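Local coordinates for protein D-ribulose-5-phosphate 3-epimerase, putative (Plasmodium falciparum, PDB 1TQX) that probably catalyses the metal-dependent interconversion of D-ribulose 5-phosphate and D-xylulose 5-phosphate, as a zinc-binding TIM-barrel epimerase, at residues N56-K59 and K60-S64; D99-R102 and C103-L106; F156-D159 and M160-K163; T216-V219 and S220-Y224. One frame throughout, in Å; residues are numbered along the deposited sequence.

Interaction 1 (N56-K59 and K60-S64); sequences NNLK and KYTKS
Water 1 joins three groups of the turn at once: it accepts from Lys59 NZ at 2.7 Å, accepts from Thr62 OG1 at 2.8 Å and donates to the carbonyl oxygen of Lys63. The lysine reaches it by a single bend at its second torsion (chi2 63°), the rest of the chain running extended, so that the aliphatic part crosses the Thr62 side chain at about a right angle. Thr62 OG1 sits between its own backbone N and carbonyl carbon, which turns the hydroxyl to the water and leaves CG2 to meet Leu58 CG at 4.1 Å. Water 2 bridges the carbonyl oxygens of Lys59 and Thr62, donating to each.

Two i to i+3 bonds tighten the backbone of the turn. Lys60 N bonds to Asn57 O at 3.0 Å and Tyr61 N to Leu58 O at 2.9 Å, as in a 3-10-like turn. Lys60 CG packs over one face of the Tyr61 ring, 4.2 Å above its plane and over its centre.

The turn carries the chain from helix 52-58 into strand 66-72 on the outside of the barrel. Leu58 is buried against Leu20, Ala21 and Thr24 of helix 20-29 and Phe67 of the strand, while Gln25 and Glu28 of that helix hold Tyr61 O and Lys63 N.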
loop_
_atom_site.group_PDB
_atom_site.type_symbol
_atom_site.label_atom_id
_atom_site.label_comp_id
_atom_site.label_asym_id
_atom_site.label_seq_id
_atom_site.Cartn_x
_atom_site.Cartn_y
_atom_site.Cartn_z
ATOM N N ASN A 56 -8.259 8.007 -12.281
ATOM C CA ASN A 56 -8.176 7.903 -13.738
ATOM C C ASN A 56 -7.742 9.226 -14.368
ATOM O O ASN A 56 -7.023 9.236 -15.373
ATOM C CB ASN A 56 -9.526 7.453 -14.321
ATOM C CG ASN A 56 -9.848 6.003 -13.991
ATOM O OD1 ASN A 56 -11.007 5.581 -14.051
ATOM N ND2 ASN A 56 -8.823 5.232 -13.644
ATOM N N ASN A 57 -8.178 10.341 -13.779
ATOM C CA ASN A 57 -7.821 11.668 -14.278
ATOM C C ASN A 57 -6.351 11.965 -13.961
ATOM O O ASN A 57 -5.630 12.538 -14.781
ATOM C CB ASN A 57 -8.714 12.739 -13.642
ATOM C CG ASN A 57 -8.494 14.125 -14.245
ATOM O OD1 ASN A 57 -7.848 14.990 -13.646
ATOM N ND2 ASN A 57 -9.023 14.333 -15.447
ATOM N N LEU A 58 -5.915 11.575 -12.769
ATOM C CA LEU A 58 -4.529 11.785 -12.350
ATOM C C LEU A 58 -3.540 11.168 -13.347
ATOM O O LEU A 58 -2.500 11.757 -13.654
ATOM C CB LEU A 58 -4.295 11.162 -10.970
ATOM C CG LEU A 58 -2.860 11.185 -10.432
ATOM C CD1 LEU A 58 -2.409 12.622 -10.217
ATOM C CD2 LEU A 58 -2.787 10.389 -9.130
ATOM N N LYS A 59 -3.872 9.985 -13.849
ATOM C CA LYS A 59 -3.003 9.275 -14.791
ATOM C C LYS A 59 -2.659 10.108 -16.025
ATOM O O LYS A 59 -1.627 9.896 -16.660
ATOM C CB LYS A 59 -3.669 7.966 -15.216
ATOM C CG LYS A 59 -2.814 7.071 -16.097
ATOM C CD LYS A 59 -1.561 6.597 -15.374
ATOM C CE LYS A 59 -0.690 5.752 -16.295
ATOM N NZ LYS A 59 0.609 5.428 -15.659
ATOM N N LYS A 60 -3.521 11.062 -16.353
ATOM C CA LYS A 60 -3.307 11.921 -17.506
ATOM C C LYS A 60 -2.103 12.853 -17.312
ATOM O O LYS A 60 -1.483 13.295 -18.286
ATOM C CB LYS A 60 -4.567 12.760 -17.756
ATOM C CG LYS A 60 -4.486 13.682 -18.960
ATOM C CD LYS A 60 -5.574 14.768 -18.951
ATOM C CE LYS A 60 -6.978 14.221 -19.178
ATOM N NZ LYS A 60 -7.460 13.358 -18.064
ATOM N N TYR A 61 -1.752 13.131 -16.056
ATOM C CA TYR A 61 -0.661 14.057 -15.763
ATOM C C TYR A 61 0.630 13.480 -15.191
ATOM O O TYR A 61 1.555 14.230 -14.878
ATOM C CB TYR A 61 -1.183 15.155 -14.830
ATOM C CG TYR A 61 -2.433 15.824 -15.352
ATOM C CD1 TYR A 61 -3.691 15.486 -14.853
ATOM C CD2 TYR A 61 -2.363 16.769 -16.372
ATOM C CE1 TYR A 61 -4.852 16.077 -15.363
ATOM C CE2 TYR A 61 -3.516 17.363 -16.890
ATOM C CZ TYR A 61 -4.752 17.017 -16.383
ATOM O OH TYR A 61 -5.885 17.613 -16.893
ATOM N N THR A 62 0.700 12.162 -15.054
ATOM C CA THR A 62 1.900 11.532 -14.516
ATOM C C THR A 62 2.725 10.898 -15.622
ATOM O O THR A 62 2.281 10.807 -16.770
ATOM C CB THR A 62 1.553 10.440 -13.487
ATOM O OG1 THR A 62 0.716 9.449 -14.103
ATOM C CG2 THR A 62 0.829 11.043 -12.289
ATOM N N LYS A 63 3.928 10.460 -15.274
ATOM C CA LYS A 63 4.805 9.836 -16.247
ATOM C C LYS A 63 5.094 8.383 -15.905
ATOM O O LYS A 63 4.290 7.501 -16.198
ATOM C CB LYS A 63 6.106 10.635 -16.360
ATOM C CG LYS A 63 5.897 12.001 -17.003
ATOM C CD LYS A 63 7.180 12.815 -17.101
ATOM C CE LYS A 63 7.663 13.256 -15.730
ATOM N NZ LYS A 63 8.818 14.192 -15.827
ATOM N N SER A 64 6.229 8.133 -15.267
ATOM C CA SER A 64 6.613 6.770 -14.922
ATOM C C SER A 64 6.124 6.243 -13.575
ATOM O O SER A 64 6.134 5.035 -13.353
ATOM C CB SER A 64 8.139 6.636 -14.962
ATOM O OG SER A 64 8.648 6.947 -16.244
HETATM O O HOH W 1 2.132 7.090 -14.150
HETATM O O HOH W 2 0.723 8.399 -17.786
#

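Interaction 2 (D99-R102 and C103-L106)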
loop_
_atom_site.group_PDB
_atom_site.type_symbol
_atom_site.label_atom_id
_atom_site.label_comp_id
_atom_site.label_asym_id
_atom_site.label_seq_id
_atom_site.Cartn_x
_atom_site.Cartn_y
_atom_site.Cartn_z
ATOM N N ASP A 99 -12.431 -15.199 3.647
ATOM C CA ASP A 99 -12.477 -16.549 3.118
ATOM C C ASP A 99 -11.577 -16.672 1.891
ATOM O O ASP A 99 -11.711 -15.947 0.901
ATOM C CB ASP A 99 -13.919 -16.992 2.843
ATOM C CG ASP A 99 -14.415 -16.573 1.503
ATOM O OD1 ASP A 99 -14.473 -15.350 1.256
ATOM O OD2 ASP A 99 -14.749 -17.473 0.700
ATOM N N THR A 100 -10.624 -17.585 2.014
ATOM C CA THR A 100 -9.615 -17.868 1.001
ATOM C C THR A 100 -10.092 -18.031 -0.438
ATOM O O THR A 100 -9.505 -17.455 -1.358
ATOM C CB THR A 100 -8.818 -19.128 1.397
ATOM O OG1 THR A 100 -8.174 -18.900 2.656
ATOM C CG2 THR A 100 -7.763 -19.452 0.345
ATOM N N GLU A 101 -11.140 -18.821 -0.642
ATOM C CA GLU A 101 -11.646 -19.050 -1.989
ATOM C C GLU A 101 -12.073 -17.767 -2.693
ATOM O O GLU A 101 -11.754 -17.564 -3.865
ATOM C CB GLU A 101 -12.806 -20.047 -1.955
ATOM C CG GLU A 101 -12.390 -21.426 -1.468
ATOM C CD GLU A 101 -11.347 -22.073 -2.364
ATOM O OE1 GLU A 101 -10.789 -23.118 -1.970
ATOM O OE2 GLU A 101 -11.087 -21.545 -3.467
ATOM N N ARG A 102 -12.790 -16.899 -1.986
ATOM C CA ARG A 102 -13.231 -15.645 -2.587
ATOM C C ARG A 102 -12.043 -14.752 -2.912
ATOM O O ARG A 102 -12.027 -14.079 -3.943
ATOM C CB ARG A 102 -14.192 -14.905 -1.657
ATOM C CG ARG A 102 -15.584 -15.516 -1.578
ATOM C CD ARG A 102 -16.512 -14.631 -0.769
ATOM N NE ARG A 102 -16.664 -13.308 -1.368
ATOM C CZ ARG A 102 -17.157 -12.251 -0.730
ATOM N NH1 ARG A 102 -17.548 -12.359 0.533
ATOM N NH2 ARG A 102 -17.256 -11.083 -1.351
ATOM N N CYS A 103 -11.049 -14.743 -2.029
ATOM C CA CYS A 103 -9.857 -13.930 -2.243
ATOM C C CYS A 103 -9.055 -14.456 -3.432
ATOM O O CYS A 103 -8.538 -13.679 -4.239
ATOM C CB CYS A 103 -8.988 -13.912 -0.981
ATOM S SG CYS A 103 -9.732 -12.976 0.402
ATOM N N ILE A 104 -8.951 -15.776 -3.540
ATOM C CA ILE A 104 -8.224 -16.372 -4.652
ATOM C C ILE A 104 -8.880 -15.989 -5.983
ATOM O O ILE A 104 -8.193 -15.665 -6.950
ATOM C CB ILE A 104 -8.176 -17.910 -4.526
ATOM C CG1 ILE A 104 -7.279 -18.307 -3.349
ATOM C CG2 ILE A 104 -7.649 -18.529 -5.817
ATOM C CD1 ILE A 104 -7.268 -19.793 -3.053
ATOM N N GLN A 105 -10.209 -16.009 -6.028
ATOM C CA GLN A 105 -10.932 -15.661 -7.252
ATOM C C GLN A 105 -10.731 -14.197 -7.663
ATOM O O GLN A 105 -10.554 -13.903 -8.846
ATOM C CB GLN A 105 -12.429 -15.955 -7.084
ATOM C CG GLN A 105 -13.280 -15.647 -8.316
ATOM C CD GLN A 105 -12.823 -16.404 -9.560
ATOM O OE1 GLN A 105 -12.558 -17.606 -9.507
ATOM N NE2 GLN A 105 -12.743 -15.701 -10.687
ATOM N N LEU A 106 -10.766 -13.284 -6.696
ATOM C CA LEU A 106 -10.576 -11.864 -6.994
ATOM C C LEU A 106 -9.148 -11.641 -7.493
ATOM O O LEU A 106 -8.915 -10.899 -8.451
ATOM C CB LEU A 106 -10.818 -11.012 -5.742
ATOM C CG LEU A 106 -11.428 -9.616 -5.904
ATOM C CD1 LEU A 106 -11.186 -8.808 -4.634
ATOM C CD2 LEU A 106 -10.839 -8.903 -7.102
#
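Thr100 and Ile104, one helical turn apart, meet through Thr100 CG2 and Ile104 CD1 at 3.5 Å, tighter than usual for two methyl carbons. The threonine directs CG2 away from its backbone N and keeps OG1 beside it (chi1 -60°), so a methyl rather than a hydroxyl faces the next turn. Ile104 answers with CG1 opposite its own carbonyl carbon and an extended second torsion (chi2 174°), which lays CD1 obliquely across the threonine methyl. On the way Ile104 CG1 passes 3.1 Å from Thr100 O, the same carbonyl that accepts Ile104 N at 2.8 Å.

Asp99 occupies the N-cap of helix 100-111: its OD2 accepts a weak bond from Arg102 N at 3.4 Å, while its backbone O takes Cys103 N and so begins the i to i+4 series. The helix connects strands 88-92 and 116-121 in a beta-alpha-beta unit of the TIM barrel. Cys103 and Leu106 rest on Phe91 of strand 88-92, while Thr100 and Cys103 touch helix 131-134 through Ile133, and Thr100 also meets Pro132.

The Arg102 chain leaves the helix extended at chi2 and then folds at chi3 (61°), bringing NE to the side of the cap carboxylate, although the salt bridge from Arg102 NE to Asp99 OD1 is long at 4.0 Å. Cys103 SG, beside its own backbone N, lies 3.6 Å from Asp99 O. Gln105 NE2 is hydrogen-bonded to Glu109 OE1 farther along the same helix.

Interaction 3 (F156-D159 and M160-K163)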
loop_
_atom_site.group_PDB
_atom_site.type_symbol
_atom_site.label_atom_id
_atom_site.label_comp_id
_atom_site.label_asym_id
_atom_site.label_seq_id
_atom_site.Cartn_x
_atom_site.Cartn_y
_atom_site.Cartn_z
ATOM N N PHE A 156 2.721 4.446 14.754
ATOM C CA PHE A 156 3.193 3.143 14.288
ATOM C C PHE A 156 3.057 2.085 15.386
ATOM O O PHE A 156 3.503 2.294 16.516
ATOM C CB PHE A 156 4.663 3.290 13.876
ATOM C CG PHE A 156 5.323 2.014 13.423
ATOM C CD1 PHE A 156 5.130 1.530 12.132
ATOM C CD2 PHE A 156 6.192 1.330 14.271
ATOM C CE1 PHE A 156 5.798 0.389 11.691
ATOM C CE2 PHE A 156 6.865 0.189 13.840
ATOM C CZ PHE A 156 6.668 -0.281 12.547
ATOM N N MET A 157 2.442 0.953 15.051
ATOM C CA MET A 157 2.272 -0.138 16.006
ATOM C C MET A 157 3.434 -1.111 15.860
ATOM O O MET A 157 3.459 -1.929 14.940
ATOM C CB MET A 157 0.952 -0.866 15.753
ATOM C CG MET A 157 -0.274 -0.010 15.988
ATOM S SD MET A 157 -1.793 -0.819 15.441
ATOM C CE MET A 157 -1.905 -2.172 16.634
ATOM N N HIS A 158 4.395 -1.018 16.772
ATOM C CA HIS A 158 5.570 -1.879 16.729
ATOM C C HIS A 158 5.224 -3.361 16.874
ATOM O O HIS A 158 5.974 -4.224 16.419
ATOM C CB HIS A 158 6.558 -1.463 17.825
ATOM C CG HIS A 158 7.919 -2.073 17.683
ATOM N ND1 HIS A 158 8.141 -3.432 17.760
ATOM C CD2 HIS A 158 9.130 -1.506 17.471
ATOM C CE1 HIS A 158 9.430 -3.676 17.601
ATOM N NE2 HIS A 158 10.053 -2.523 17.423
ATOM N N ASP A 159 4.088 -3.658 17.497
ATOM C CA ASP A 159 3.688 -5.045 17.694
ATOM C C ASP A 159 3.233 -5.750 16.410
ATOM O O ASP A 159 2.892 -6.930 16.433
ATOM C CB ASP A 159 2.596 -5.127 18.768
ATOM C CG ASP A 159 1.302 -4.458 18.348
ATOM O OD1 ASP A 159 1.352 -3.449 17.613
ATOM O OD2 ASP A 159 0.229 -4.934 18.776
ATOM N N MET A 160 3.241 -5.032 15.291
ATOM C CA MET A 160 2.856 -5.624 14.010
ATOM C C MET A 160 4.084 -6.199 13.305
ATOM O O MET A 160 3.959 -6.878 12.284
ATOM C CB MET A 160 2.196 -4.571 13.106
ATOM C CG MET A 160 0.836 -4.093 13.590
ATOM S SD MET A 160 -0.396 -5.406 13.547
ATOM C CE MET A 160 -0.401 -5.989 15.270
ATOM N N MET A 161 5.269 -5.938 13.851
ATOM C CA MET A 161 6.492 -6.426 13.223
ATOM C C MET A 161 6.586 -7.945 13.158
ATOM O O MET A 161 7.297 -8.489 12.314
ATOM C CB MET A 161 7.722 -5.849 13.928
ATOM C CG MET A 161 7.883 -4.351 13.740
ATOM S SD MET A 161 7.856 -3.855 11.997
ATOM C CE MET A 161 6.105 -3.478 11.779
ATOM N N GLY A 162 5.870 -8.623 14.047
ATOM C CA GLY A 162 5.884 -10.074 14.040
ATOM C C GLY A 162 5.293 -10.591 12.741
ATOM O O GLY A 162 5.756 -11.594 12.195
ATOM N N LYS A 163 4.269 -9.903 12.238
ATOM C CA LYS A 163 3.624 -10.304 10.990
ATOM C C LYS A 163 4.609 -10.173 9.838
ATOM O O LYS A 163 4.680 -11.043 8.967
ATOM C CB LYS A 163 2.393 -9.434 10.707
ATOM C CG LYS A 163 1.311 -9.509 11.769
ATOM C CD LYS A 163 0.080 -8.742 11.330
ATOM C CE LYS A 163 -1.010 -8.773 12.390
ATOM N NZ LYS A 163 -2.217 -8.015 11.930
HETATM O O HOH W 3 2.931 -9.241 14.957
HETATM O O HOH W 4 5.907 -7.920 17.043
#
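The Phe156 ring receives the end of Met161: SD lies at the ring edge, 5.2 Å from the Phe156 centroid and 79° off the ring normal, with Met161 SD 3.8 Å from Phe156 CZ. The methyl CE comes in obliquely, and its approach to CZ is unusually short. This is a Met-aromatic contact, placed where the loop following strand 141-145 of the TIM barrel winds into helix 161-170. The second ring, that of His158, has Met161 CG over one face, 4.1 Å above its plane and offset toward the rim. One methionine thus serves both rings, its CG at the imidazole and its SD and CE at the phenyl group. Bends at its second and third torsions (chi2 -53°, chi3 93°) curl the chain back to do so, and it crosses both aromatic side chains at about a right angle.

Phe156 also touches Thr186 and Ser190 of helix 184-193, and its side chain lies about 4 Å from that of Gly181, a predicted substrate-binding residue. The contact therefore borders the probable sugar-phosphate pocket, with the zinc ion about 13 Å from the Phe156 side chain.

The chain enters the helix by way of 3-10 geometry: Met160 N bonds to Met157 O at 3.1 Å and Met161 N to His158 O at 3.2 Å, each spanning i to i+3. Met160 CG packs against Met157 CB, while its CE folds beside the Asp159 carboxylate, the two side chains pointing the same way. Asp159 O accepts a hydrogen bond from water 3 at 2.7 Å.

Interaction 4 (T216-V219 and S220-Y224)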
loop_
_atom_site.group_PDB
_atom_site.type_symbol
_atom_site.label_atom_id
_atom_site.label_comp_id
_atom_site.label_asym_id
_atom_site.label_seq_id
_atom_site.Cartn_x
_atom_site.Cartn_y
_atom_site.Cartn_z
ATOM N N THR A 216 16.632 8.720 2.600
ATOM C CA THR A 216 17.055 8.098 3.849
ATOM C C THR A 216 16.293 6.797 4.048
ATOM O O THR A 216 16.876 5.775 4.419
ATOM C CB THR A 216 16.791 9.025 5.055
ATOM O OG1 THR A 216 17.584 10.212 4.925
ATOM C CG2 THR A 216 17.139 8.325 6.359
ATOM N N MET A 217 14.987 6.840 3.799
ATOM C CA MET A 217 14.146 5.658 3.946
ATOM C C MET A 217 14.572 4.545 2.989
ATOM O O MET A 217 14.693 3.389 3.384
ATOM C CB MET A 217 12.672 5.999 3.669
ATOM C CG MET A 217 11.985 6.900 4.698
ATOM S SD MET A 217 10.271 7.273 4.185
ATOM C CE MET A 217 9.517 7.747 5.746
ATOM N N ARG A 218 14.798 4.893 1.728
ATOM C CA ARG A 218 15.168 3.883 0.745
ATOM C C ARG A 218 16.484 3.201 1.090
ATOM O O ARG A 218 16.583 1.975 1.039
ATOM C CB ARG A 218 15.245 4.497 -0.658
ATOM C CG ARG A 218 15.444 3.483 -1.787
ATOM C CD ARG A 218 15.203 4.153 -3.139
ATOM N NE ARG A 218 15.851 5.458 -3.155
ATOM C CZ ARG A 218 15.258 6.595 -3.498
ATOM N NH1 ARG A 218 13.983 6.612 -3.871
ATOM N NH2 ARG A 218 15.944 7.727 -3.442
ATOM N N VAL A 219 17.494 3.987 1.446
ATOM C CA VAL A 219 18.788 3.410 1.793
ATOM C C VAL A 219 18.655 2.441 2.962
ATOM O O VAL A 219 19.240 1.363 2.945
ATOM C CB VAL A 219 19.821 4.505 2.154
ATOM C CG1 VAL A 219 21.142 3.862 2.589
ATOM C CG2 VAL A 219 20.057 5.408 0.954
ATOM N N SER A 220 17.869 2.815 3.968
ATOM C CA SER A 220 17.677 1.962 5.134
ATOM C C SER A 220 17.026 0.632 4.766
ATOM O O SER A 220 17.309 -0.392 5.389
ATOM C CB SER A 220 16.835 2.676 6.194
ATOM O OG SER A 220 15.486 2.809 5.779
ATOM N N VAL A 221 16.146 0.641 3.768
ATOM C CA VAL A 221 15.504 -0.598 3.346
ATOM C C VAL A 221 16.517 -1.424 2.547
ATOM O O VAL A 221 16.665 -2.626 2.768
ATOM C CB VAL A 221 14.248 -0.334 2.463
ATOM C CG1 VAL A 221 13.738 -1.646 1.883
ATOM C CG2 VAL A 221 13.141 0.314 3.295
ATOM N N GLN A 222 17.225 -0.768 1.632
ATOM C CA GLN A 222 18.218 -1.443 0.800
ATOM C C GLN A 222 19.282 -2.170 1.623
ATOM O O GLN A 222 19.759 -3.233 1.217
ATOM C CB GLN A 222 18.880 -0.440 -0.151
ATOM C CG GLN A 222 17.895 0.210 -1.112
ATOM C CD GLN A 222 18.516 1.293 -1.973
ATOM O OE1 GLN A 222 19.164 2.213 -1.465
ATOM N NE2 GLN A 222 18.305 1.201 -3.285
ATOM N N LYS A 223 19.646 -1.610 2.775
ATOM C CA LYS A 223 20.648 -2.233 3.637
ATOM C C LYS A 223 20.248 -3.660 4.000
ATOM O O LYS A 223 21.103 -4.536 4.117
ATOM C CB LYS A 223 20.841 -1.420 4.923
ATOM C CG LYS A 223 21.375 -0.013 4.703
ATOM C CD LYS A 223 21.666 0.686 6.025
ATOM C CE LYS A 223 22.139 2.120 5.805
ATOM N NZ LYS A 223 23.349 2.199 4.934
ATOM N N TYR A 224 18.950 -3.890 4.185
ATOM C CA TYR A 224 18.451 -5.216 4.533
ATOM C C TYR A 224 18.098 -6.057 3.304
ATOM O O TYR A 224 18.023 -7.295 3.450
ATOM C CB TYR A 224 17.231 -5.103 5.448
ATOM C CG TYR A 224 17.540 -4.565 6.822
ATOM C CD1 TYR A 224 17.333 -3.225 7.137
ATOM C CD2 TYR A 224 18.049 -5.399 7.812
ATOM C CE1 TYR A 224 17.625 -2.729 8.409
ATOM C CE2 TYR A 224 18.346 -4.915 9.083
ATOM C CZ TYR A 224 18.132 -3.584 9.376
ATOM O OH TYR A 224 18.426 -3.119 10.637
#
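Successive turns of one helix meet here, in a local contact near the C-terminal end of helix 210-223, the last helix of the barrel. Met217 O is its focal polar atom, accepting both Val221 N at 3.1 Å and the Ser220 hydroxyl, whose OG donates at 2.6 Å. The serine places OG between its backbone N and carbonyl carbon (chi1 70°), folding the hydroxyl back onto the preceding turn; this short bond satisfies a buried polar group within the helix itself.

Along one flank, beside Ala6, Arg218 and Gln222 run side by side and point the same way. Arg218 CG lies 3.8 Å from Gln222 CD, so the amide rests on the aliphatic part of the arginine, while the guanidinium and amide planes stand 67° apart. The charged end goes elsewhere, to salt bridges with Asp215 and Glu33. Gln222 N bonds to Arg218 O.

Val219 and Lys223, also four residues apart, meet differently, their side chains crossing obliquely. The lysine chain is extended as far as CE and bends at its last torsion (chi4 -57°), bringing Lys223 NZ to 3.6 Å from Val219 CG1.

Met217 and Val221 are buried: Met217 touches Ile8 of strand 7-10, Ala200 of strand 197-200 and Thr187 of helix 184-193, and Val221 leans on Ile198. A helix with apolar side chains against the strands and longer polar chains elsewhere is characteristic of the outer layer of a TIM barrel, and this one is laid over the place where the first and eighth strands meet.

Overall arrangement
All four are local contacts on the helical shell of one TIM barrel, their centres 16 to 19 Å from the centre of the chain, and none touches another. Interaction 1 is a surface turn after a helix, bridged by two waters as well as by backbone bonds; the other three are partly buried. Interaction 2, at a capped helix start, pairs two methyls beside an aspartate, whereas interaction 4, near a helix end, bonds a serine hydroxyl to a backbone carbonyl. Interaction 3 leads into a helix, with sulfur and aromatic groups beside the predicted substrate site. Interactions 3 and 4 share helix 184-193 as a neighbour, whereas 2 and 4, like 1 and 3, lie on opposite sides of the chain's centre.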